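Local atomic coordinates of AGR_C_1268p (Agrobacterium tumefaciens str. C58, PDB entry 2GHS), a protein that probably acts as a metal-dependent gluconolactonase of the SMP-30/regucalcin family, a six-bladed beta-propeller that binds one divalent cation per subunit. Residues L49-D57 with T273-P281; P181-D189 with M232-I243. All blocks are in the same frame, centred on the assembly; numbering follows the deposited sequence.

Contact 1. Residues L49-D57 with T273-P281; sequences LLGEGPTFD and TTCPAFIGP. With EDO (1,2-ethanediol), chain D.
Gly51 and Thr274 supply the direct hydrogen bond between two parallel strands that otherwise meet through side chains: Thr274 OG1 donates to Gly51 O at 2.6 Å, approaching from above the carbonyl plane. Thr274's chi1 of 52° sets OG1 between its own backbone N and carbonyl carbon, aimed at Gly51 O. At Glu52, a predicted metal ligand, the chain bends at chi2 and brings the carboxylate across Thr274 CB. OE1 takes Gly53 N at 2.9 Å through its anti lone pair, while OE2 accepts from O2 of a bound 1,2-ethanediol, so both oxygens are held. Pro54 then lays CD on Cys275 CB (3.5 Å) and CB on the methyl of Ala277 (3.7 Å), and a water donates to both Pro54 O and Pro276 O, linking two carbonyls that could not bond each other. Phe56 closes the row. Ile279 CA lies over one ring face, 4.1 Å from the centroid in a CH-pi contact, with Gly280 N over that same face. These are the innermost strands of adjacent propeller blades: 51-57 continues outward into 62-67, and 273-279 pairs with 285-290, whose Leu287 also packs on Pro54.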
loop_
_atom_site.group_PDB
_atom_site.type_symbol
_atom_site.label_atom_id
_atom_site.label_comp_id
_atom_site.label_asym_id
_atom_site.label_seq_id
_atom_site.Cartn_x
_atom_site.Cartn_y
_atom_site.Cartn_z
ATOM N N LEU A 49 -5.125 -12.256 -7.433
ATOM C CA LEU A 49 -5.093 -13.152 -6.271
ATOM C C LEU A 49 -4.780 -12.330 -5.030
ATOM O O LEU A 49 -5.473 -12.445 -4.015
ATOM C CB LEU A 49 -4.075 -14.260 -6.498
ATOM C CG LEU A 49 -3.888 -15.253 -5.384
ATOM C CD1 LEU A 49 -5.193 -15.968 -5.164
ATOM C CD2 LEU A 49 -2.728 -16.199 -5.784
ATOM N N LEU A 50 -3.784 -11.443 -5.126
ATOM C CA LEU A 50 -3.452 -10.568 -4.000
ATOM C C LEU A 50 -2.979 -9.232 -4.556
ATOM O O LEU A 50 -1.768 -8.967 -4.692
ATOM C CB LEU A 50 -2.426 -11.230 -3.066
ATOM C CG LEU A 50 -2.120 -10.448 -1.780
ATOM C CD1 LEU A 50 -3.370 -10.057 -1.073
ATOM C CD2 LEU A 50 -1.195 -11.233 -0.838
ATOM N N GLY A 51 -3.948 -8.399 -4.930
ATOM C CA GLY A 51 -3.647 -7.099 -5.448
ATOM C C GLY A 51 -3.154 -6.238 -4.313
ATOM O O GLY A 51 -3.805 -6.216 -3.244
ATOM N N GLU A 52 -2.020 -5.543 -4.507
ATOM C CA GLU A 52 -1.429 -4.729 -3.433
ATOM C C GLU A 52 -0.453 -3.674 -3.919
ATOM O O GLU A 52 -0.029 -3.673 -5.091
ATOM C CB GLU A 52 -0.673 -5.625 -2.414
ATOM C CG GLU A 52 -1.398 -5.967 -1.093
ATOM C CD GLU A 52 -1.608 -4.766 -0.114
ATOM O OE1 GLU A 52 -1.288 -3.597 -0.507
ATOM O OE2 GLU A 52 -2.105 -5.026 1.038
ATOM N N GLY A 53 -0.101 -2.750 -3.018
ATOM C CA GLY A 53 0.934 -1.798 -3.336
ATOM C C GLY A 53 0.711 -0.817 -4.493
ATOM O O GLY A 53 1.679 -0.462 -5.171
ATOM N N PRO A 54 -0.531 -0.359 -4.712
ATOM C CA PRO A 54 -0.736 0.526 -5.869
ATOM C C PRO A 54 -0.077 1.873 -5.707
ATOM O O PRO A 54 0.015 2.387 -4.562
ATOM C CB PRO A 54 -2.267 0.759 -5.879
ATOM C CG PRO A 54 -2.682 0.510 -4.501
ATOM C CD PRO A 54 -1.770 -0.576 -3.968
ATOM N N THR A 55 0.358 2.474 -6.815
ATOM C CA THR A 55 0.910 3.827 -6.781
ATOM C C THR A 55 0.747 4.439 -8.171
ATOM O O THR A 55 0.382 3.733 -9.128
ATOM C CB THR A 55 2.401 3.805 -6.280
ATOM O OG1 THR A 55 2.880 5.143 -6.094
ATOM C CG2 THR A 55 3.301 3.083 -7.237
ATOM N N PHE A 56 0.912 5.752 -8.285
ATOM C CA PHE A 56 0.637 6.432 -9.534
ATOM C C PHE A 56 1.873 7.256 -9.905
ATOM O O PHE A 56 2.486 7.911 -9.037
ATOM C CB PHE A 56 -0.538 7.398 -9.373
ATOM C CG PHE A 56 -0.996 8.046 -10.664
ATOM C CD1 PHE A 56 -1.568 7.312 -11.691
ATOM C CD2 PHE A 56 -0.911 9.401 -10.794
ATOM C CE1 PHE A 56 -1.979 7.950 -12.845
ATOM C CE2 PHE A 56 -1.353 10.027 -11.931
ATOM C CZ PHE A 56 -1.877 9.302 -12.941
ATOM N N ASP A 57 2.223 7.193 -11.184
ATOM C CA ASP A 57 3.251 8.066 -11.810
ATOM C C ASP A 57 2.599 9.176 -12.623
ATOM O O ASP A 57 2.144 8.935 -13.737
ATOM C CB ASP A 57 4.181 7.210 -12.705
ATOM C CG ASP A 57 5.362 7.997 -13.284
ATOM O OD1 ASP A 57 5.348 9.252 -13.258
ATOM O OD2 ASP A 57 6.326 7.344 -13.775
ATOM N N THR A 273 -10.573 -5.969 0.538
ATOM C CA THR A 273 -10.057 -4.682 0.096
ATOM C C THR A 273 -8.628 -4.561 0.634
ATOM O O THR A 273 -8.392 -4.779 1.843
ATOM C CB THR A 273 -10.874 -3.541 0.678
ATOM O OG1 THR A 273 -12.211 -3.940 0.854
ATOM C CG2 THR A 273 -10.819 -2.310 -0.219
ATOM N N THR A 274 -7.668 -4.206 -0.222
ATOM C CA THR A 274 -6.276 -4.203 0.243
ATOM C C THR A 274 -5.579 -2.844 0.357
ATOM O O THR A 274 -4.866 -2.638 1.305
ATOM C CB THR A 274 -5.396 -5.100 -0.622
ATOM O OG1 THR A 274 -5.571 -4.762 -1.981
ATOM C CG2 THR A 274 -5.757 -6.557 -0.408
ATOM N N CYS A 275 -5.793 -1.929 -0.567
ATOM C CA CYS A 275 -5.025 -0.685 -0.560
ATOM C C CYS A 275 -5.606 0.388 -1.470
ATOM O O CYS A 275 -6.010 0.077 -2.581
ATOM C CB CYS A 275 -3.558 -0.932 -0.955
ATOM S SG CYS A 275 -2.428 0.411 -0.468
ATOM N N PRO A 276 -5.639 1.642 -0.984
ATOM C CA PRO A 276 -5.947 2.769 -1.878
ATOM C C PRO A 276 -4.719 3.452 -2.500
ATOM O O PRO A 276 -3.589 3.329 -2.010
ATOM C CB PRO A 276 -6.684 3.719 -0.950
ATOM C CG PRO A 276 -6.168 3.423 0.400
ATOM C CD PRO A 276 -5.465 2.109 0.397
ATOM N N ALA A 277 -4.948 4.246 -3.530
ATOM C CA ALA A 277 -3.894 5.085 -4.122
ATOM C C ALA A 277 -4.531 6.323 -4.762
ATOM O O ALA A 277 -5.577 6.208 -5.361
ATOM C CB ALA A 277 -3.094 4.309 -5.151
ATOM N N PHE A 278 -3.900 7.496 -4.622
ATOM C CA PHE A 278 -4.304 8.675 -5.356
ATOM C C PHE A 278 -3.868 8.575 -6.800
ATOM O O PHE A 278 -2.712 8.255 -7.084
ATOM C CB PHE A 278 -3.709 9.944 -4.745
ATOM C CG PHE A 278 -4.075 10.144 -3.299
ATOM C CD1 PHE A 278 -5.429 10.261 -2.935
ATOM C CD2 PHE A 278 -3.098 10.230 -2.313
ATOM C CE1 PHE A 278 -5.806 10.442 -1.603
ATOM C CE2 PHE A 278 -3.468 10.430 -0.972
ATOM C CZ PHE A 278 -4.817 10.519 -0.623
ATOM N N ILE A 279 -4.791 8.883 -7.710
ATOM C CA ILE A 279 -4.539 8.785 -9.136
ATOM C C ILE A 279 -5.150 9.981 -9.848
ATOM O O ILE A 279 -5.944 10.745 -9.281
ATOM C CB ILE A 279 -5.095 7.455 -9.777
ATOM C CG1 ILE A 279 -6.617 7.401 -9.688
ATOM C CG2 ILE A 279 -4.473 6.277 -9.140
ATOM C CD1 ILE A 279 -7.240 6.334 -10.545
ATOM N N GLY A 280 -4.830 10.101 -11.129
ATOM C CA GLY A 280 -5.297 11.186 -11.946
ATOM C C GLY A 280 -4.435 12.438 -11.878
ATOM O O GLY A 280 -3.584 12.576 -10.988
ATOM N N PRO A 281 -4.653 13.354 -12.815
ATOM C CA PRO A 281 -3.759 14.487 -12.976
ATOM C C PRO A 281 -3.715 15.436 -11.816
ATOM O O PRO A 281 -2.732 16.188 -11.697
ATOM C CB PRO A 281 -4.274 15.187 -14.247
ATOM C CG PRO A 281 -5.584 14.618 -14.517
ATOM C CD PRO A 281 -5.659 13.282 -13.885
HETATM C C1 EDO D . -1.434 -9.165 3.594
HETATM O O1 EDO D . -0.679 -9.210 2.379
HETATM C C2 EDO D . -2.385 -7.964 3.483
HETATM O O2 EDO D . -1.650 -6.725 3.357
HETATM O O HOH W 1 -1.094 4.200 -2.643
#

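Contact 2. Residues P181-D189 with M232-I243; sequences PNSICFSPD and MDGSVCDAEGHI. With EDO (1,2-ethanediol), chain D.
Asn182 reaches across to Asp233 beside the predicted metal site. Its CB rests near Asp233 O (3.6 Å) and Met232 O; CG lies against the backbone of Asp233; OD1 comes to 3.3 Å from Asp233 C. The other branch, ND2, donates to O2 of a bound 1,2-ethanediol at 3.0 Å and also bonds Thr198, which helps to fix the amide's rotation. ND2 stands 3.5 Å from Asp233 OD1, and the amide and carboxylate planes differ by 26°. Both residues are predicted metal ligands, and Asp233 is the predicted proton donor/acceptor. Next along, Ser183 N makes a weak hydrogen bond to Asp233 O, and its hydroxyl, anti to the backbone N (chi1 -169°), meets Ser235 OG at 2.6 Å. A water accepts from Ser235 N and lies where it can donate to Ile184 O. Cys185 SG then packs on Cys237 CB (4.0 Å), and at the solvent-exposed end Pro188 CG sits 3.4 Å from Ala239 O, over the type I turn from Asp238 to Gly241. The two strands run nearly parallel, 12° apart, as the inner edges of neighbouring blades: 181-186 is backed by 192-197, 232-237 by 243-248, and Arg140 of strand 134-141 touches both Cys185 and Val236.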
loop_
_atom_site.group_PDB
_atom_site.type_symbol
_atom_site.label_atom_id
_atom_site.label_comp_id
_atom_site.label_asym_id
_atom_site.label_seq_id
_atom_site.Cartn_x
_atom_site.Cartn_y
_atom_site.Cartn_z
ATOM N N PRO A 181 2.356 -6.067 8.954
ATOM C CA PRO A 181 2.467 -4.600 8.893
ATOM C C PRO A 181 1.611 -4.013 7.816
ATOM O O PRO A 181 1.471 -4.583 6.734
ATOM C CB PRO A 181 3.959 -4.361 8.632
ATOM C CG PRO A 181 4.421 -5.583 8.001
ATOM C CD PRO A 181 3.585 -6.724 8.445
ATOM N N ASN A 182 0.959 -2.897 8.118
ATOM C CA ASN A 182 0.059 -2.279 7.140
ATOM C C ASN A 182 -0.210 -0.841 7.493
ATOM O O ASN A 182 0.389 -0.293 8.435
ATOM C CB ASN A 182 -1.239 -3.119 7.081
ATOM C CG ASN A 182 -1.450 -3.821 5.751
ATOM O OD1 ASN A 182 -1.252 -3.214 4.690
ATOM N ND2 ASN A 182 -1.981 -5.072 5.802
ATOM N N SER A 183 -1.096 -0.219 6.720
ATOM C CA SER A 183 -1.512 1.181 6.918
ATOM C C SER A 183 -0.427 2.186 7.029
ATOM O O SER A 183 -0.590 3.211 7.685
ATOM C CB SER A 183 -2.442 1.278 8.134
ATOM O OG SER A 183 -3.086 2.563 8.233
ATOM N N ILE A 184 0.709 1.908 6.392
ATOM C CA ILE A 184 1.826 2.860 6.418
ATOM C C ILE A 184 1.524 4.082 5.568
ATOM O O ILE A 184 1.226 3.987 4.357
ATOM C CB ILE A 184 3.127 2.181 5.969
ATOM C CG1 ILE A 184 3.511 1.035 6.937
ATOM C CG2 ILE A 184 4.231 3.196 5.908
ATOM C CD1 ILE A 184 4.677 0.220 6.390
ATOM N N CYS A 185 1.535 5.243 6.221
ATOM C CA CYS A 185 1.351 6.498 5.521
ATOM C C CYS A 185 1.783 7.643 6.420
ATOM O O CYS A 185 2.186 7.438 7.555
ATOM C CB CYS A 185 -0.118 6.678 5.068
ATOM S SG CYS A 185 -1.307 6.696 6.379
ATOM N N PHE A 186 1.762 8.853 5.889
ATOM C CA PHE A 186 2.368 9.996 6.534
ATOM C C PHE A 186 1.496 11.247 6.477
ATOM O O PHE A 186 0.768 11.465 5.522
ATOM C CB PHE A 186 3.744 10.317 5.900
ATOM C CG PHE A 186 4.653 9.134 5.905
ATOM C CD1 PHE A 186 5.292 8.732 7.062
ATOM C CD2 PHE A 186 4.833 8.398 4.755
ATOM C CE1 PHE A 186 6.088 7.574 7.057
ATOM C CE2 PHE A 186 5.615 7.254 4.716
ATOM C CZ PHE A 186 6.249 6.820 5.876
ATOM N N SER A 187 1.599 12.087 7.495
ATOM C CA SER A 187 0.865 13.340 7.544
ATOM C C SER A 187 1.348 14.313 6.479
ATOM O O SER A 187 2.475 14.155 5.955
ATOM C CB SER A 187 1.005 13.937 8.934
ATOM O OG SER A 187 2.318 14.389 9.164
ATOM N N PRO A 188 0.550 15.349 6.178
ATOM C CA PRO A 188 0.910 16.264 5.111
ATOM C C PRO A 188 2.257 16.947 5.256
ATOM O O PRO A 188 2.944 17.145 4.265
ATOM C CB PRO A 188 -0.227 17.299 5.132
ATOM C CG PRO A 188 -1.404 16.522 5.614
ATOM C CD PRO A 188 -0.799 15.660 6.727
ATOM N N ASP A 189 2.690 17.231 6.484
ATOM C CA ASP A 189 3.985 17.877 6.633
ATOM C C ASP A 189 5.128 16.920 6.886
ATOM O O ASP A 189 6.240 17.381 7.094
ATOM C CB ASP A 189 3.918 18.975 7.655
ATOM C CG ASP A 189 3.689 18.493 9.049
ATOM O OD1 ASP A 189 3.609 17.284 9.318
ATOM O OD2 ASP A 189 3.531 19.396 9.913
HETATM N N MSE A 232 -7.418 -3.798 9.214
HETATM C CA MSE A 232 -6.908 -2.545 8.650
HETATM C C MSE A 232 -5.735 -2.892 7.749
HETATM O O MSE A 232 -4.701 -3.396 8.213
HETATM C CB MSE A 232 -6.496 -1.561 9.727
HETATM C CG MSE A 232 -7.642 -1.162 10.607
HETATM SE SE MSE A 232 -7.063 0.203 11.904
HETATM C CE MSE A 232 -7.562 1.789 10.904
ATOM N N ASP A 233 -5.910 -2.635 6.447
ATOM C CA ASP A 233 -4.885 -2.978 5.469
ATOM C C ASP A 233 -4.164 -1.685 5.022
ATOM O O ASP A 233 -3.786 -0.891 5.874
ATOM C CB ASP A 233 -5.525 -3.765 4.296
ATOM C CG ASP A 233 -5.403 -5.258 4.458
ATOM O OD1 ASP A 233 -5.447 -5.763 5.616
ATOM O OD2 ASP A 233 -5.267 -5.930 3.421
ATOM N N GLY A 234 -3.962 -1.460 3.709
ATOM C CA GLY A 234 -3.212 -0.295 3.254
ATOM C C GLY A 234 -3.965 0.992 3.461
ATOM O O GLY A 234 -5.211 1.001 3.536
ATOM N N SER A 235 -3.192 2.067 3.624
ATOM C CA SER A 235 -3.732 3.411 3.793
ATOM C C SER A 235 -2.985 4.494 3.059
ATOM O O SER A 235 -1.769 4.397 2.859
ATOM C CB SER A 235 -3.709 3.824 5.257
ATOM O OG SER A 235 -4.530 2.987 6.061
ATOM N N VAL A 236 -3.739 5.530 2.710
ATOM C CA VAL A 236 -3.175 6.817 2.250
ATOM C C VAL A 236 -3.662 7.914 3.183
ATOM O O VAL A 236 -4.594 7.748 3.936
ATOM C CB VAL A 236 -3.470 7.140 0.787
ATOM C CG1 VAL A 236 -2.774 6.147 -0.143
ATOM C CG2 VAL A 236 -4.975 7.213 0.531
ATOM N N CYS A 237 -2.966 9.032 3.148
ATOM C CA CYS A 237 -3.258 10.181 3.968
ATOM C C CYS A 237 -3.399 11.388 3.018
ATOM O O CYS A 237 -2.498 11.675 2.203
ATOM C CB CYS A 237 -2.161 10.351 5.008
ATOM S SG CYS A 237 -2.441 11.664 6.188
ATOM N N ASP A 238 -4.572 12.039 3.044
ATOM C CA ASP A 238 -4.839 13.103 2.089
ATOM C C ASP A 238 -4.219 14.468 2.503
ATOM O O ASP A 238 -3.499 14.574 3.486
ATOM C CB ASP A 238 -6.339 13.194 1.749
ATOM C CG ASP A 238 -7.192 13.730 2.874
ATOM O OD1 ASP A 238 -6.659 14.372 3.807
ATOM O OD2 ASP A 238 -8.458 13.528 2.830
ATOM N N ALA A 239 -4.488 15.500 1.706
ATOM C CA ALA A 239 -3.806 16.773 1.870
ATOM C C ALA A 239 -4.251 17.459 3.151
ATOM O O ALA A 239 -3.547 18.348 3.635
ATOM C CB ALA A 239 -4.081 17.681 0.692
ATOM N N GLU A 240 -5.427 17.087 3.657
ATOM C CA GLU A 240 -5.949 17.600 4.929
ATOM C C GLU A 240 -5.497 16.776 6.133
ATOM O O GLU A 240 -5.753 17.179 7.268
ATOM C CB GLU A 240 -7.459 17.554 4.936
ATOM C CG GLU A 240 -8.080 18.643 4.215
ATOM C CD GLU A 240 -9.593 18.677 4.516
ATOM O OE1 GLU A 240 -10.108 17.892 5.413
ATOM O OE2 GLU A 240 -10.230 19.508 3.847
ATOM N N GLY A 241 -4.863 15.632 5.914
ATOM C CA GLY A 241 -4.404 14.764 6.965
ATOM C C GLY A 241 -5.349 13.636 7.320
ATOM O O GLY A 241 -5.052 12.896 8.260
ATOM N N HIS A 242 -6.478 13.480 6.612
ATOM C CA HIS A 242 -7.368 12.334 6.848
ATOM C C HIS A 242 -6.696 11.074 6.370
ATOM O O HIS A 242 -6.035 11.054 5.322
ATOM C CB HIS A 242 -8.713 12.491 6.122
ATOM C CG HIS A 242 -9.622 13.515 6.725
ATOM N ND1 HIS A 242 -10.999 13.527 6.505
ATOM C CD2 HIS A 242 -9.349 14.617 7.459
ATOM C CE1 HIS A 242 -11.528 14.548 7.145
ATOM N NE2 HIS A 242 -10.553 15.232 7.729
ATOM N N ILE A 243 -6.938 9.974 7.085
ATOM C CA ILE A 243 -6.451 8.640 6.700
ATOM C C ILE A 243 -7.570 7.886 6.001
ATOM O O ILE A 243 -8.700 7.843 6.491
ATOM C CB ILE A 243 -5.924 7.887 7.944
ATOM C CG1 ILE A 243 -4.692 8.622 8.513
ATOM C CG2 ILE A 243 -5.689 6.416 7.604
ATOM C CD1 ILE A 243 -4.193 8.064 9.779
HETATM C C1 EDO D . -1.434 -9.165 3.594
HETATM O O1 EDO D . -0.679 -9.210 2.379
HETATM C C2 EDO D . -2.385 -7.964 3.483
HETATM O O2 EDO D . -1.650 -6.725 3.357
HETATM O O HOH W 2 -0.259 1.759 3.252
#

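Contacts 1 and 2 illustrate one principle of the propeller: near-parallel inner strands of adjacent blades face each other with few direct hydrogen bonds, leaving side chains and a bridging water to fill the seam. Both are largely buried, but 181-189/232-243 runs out to a solvent-exposed turn, whereas 49-57/273-281 has no exposed residue among those that touch. Contact 1 has an aromatic ring, Phe56, laid on the backbone of the opposite strand, which contact 2 lacks; contact 2 pairs two serine hydroxyls and two cysteines. They join where Thr274 O probably accepts from Gly234 N. There, Glu52 OE2 and Asp233 OD2 come within 4.1 Å of each other, consistent with both serving the predicted cation site, and both contacts touch the same ethanediol.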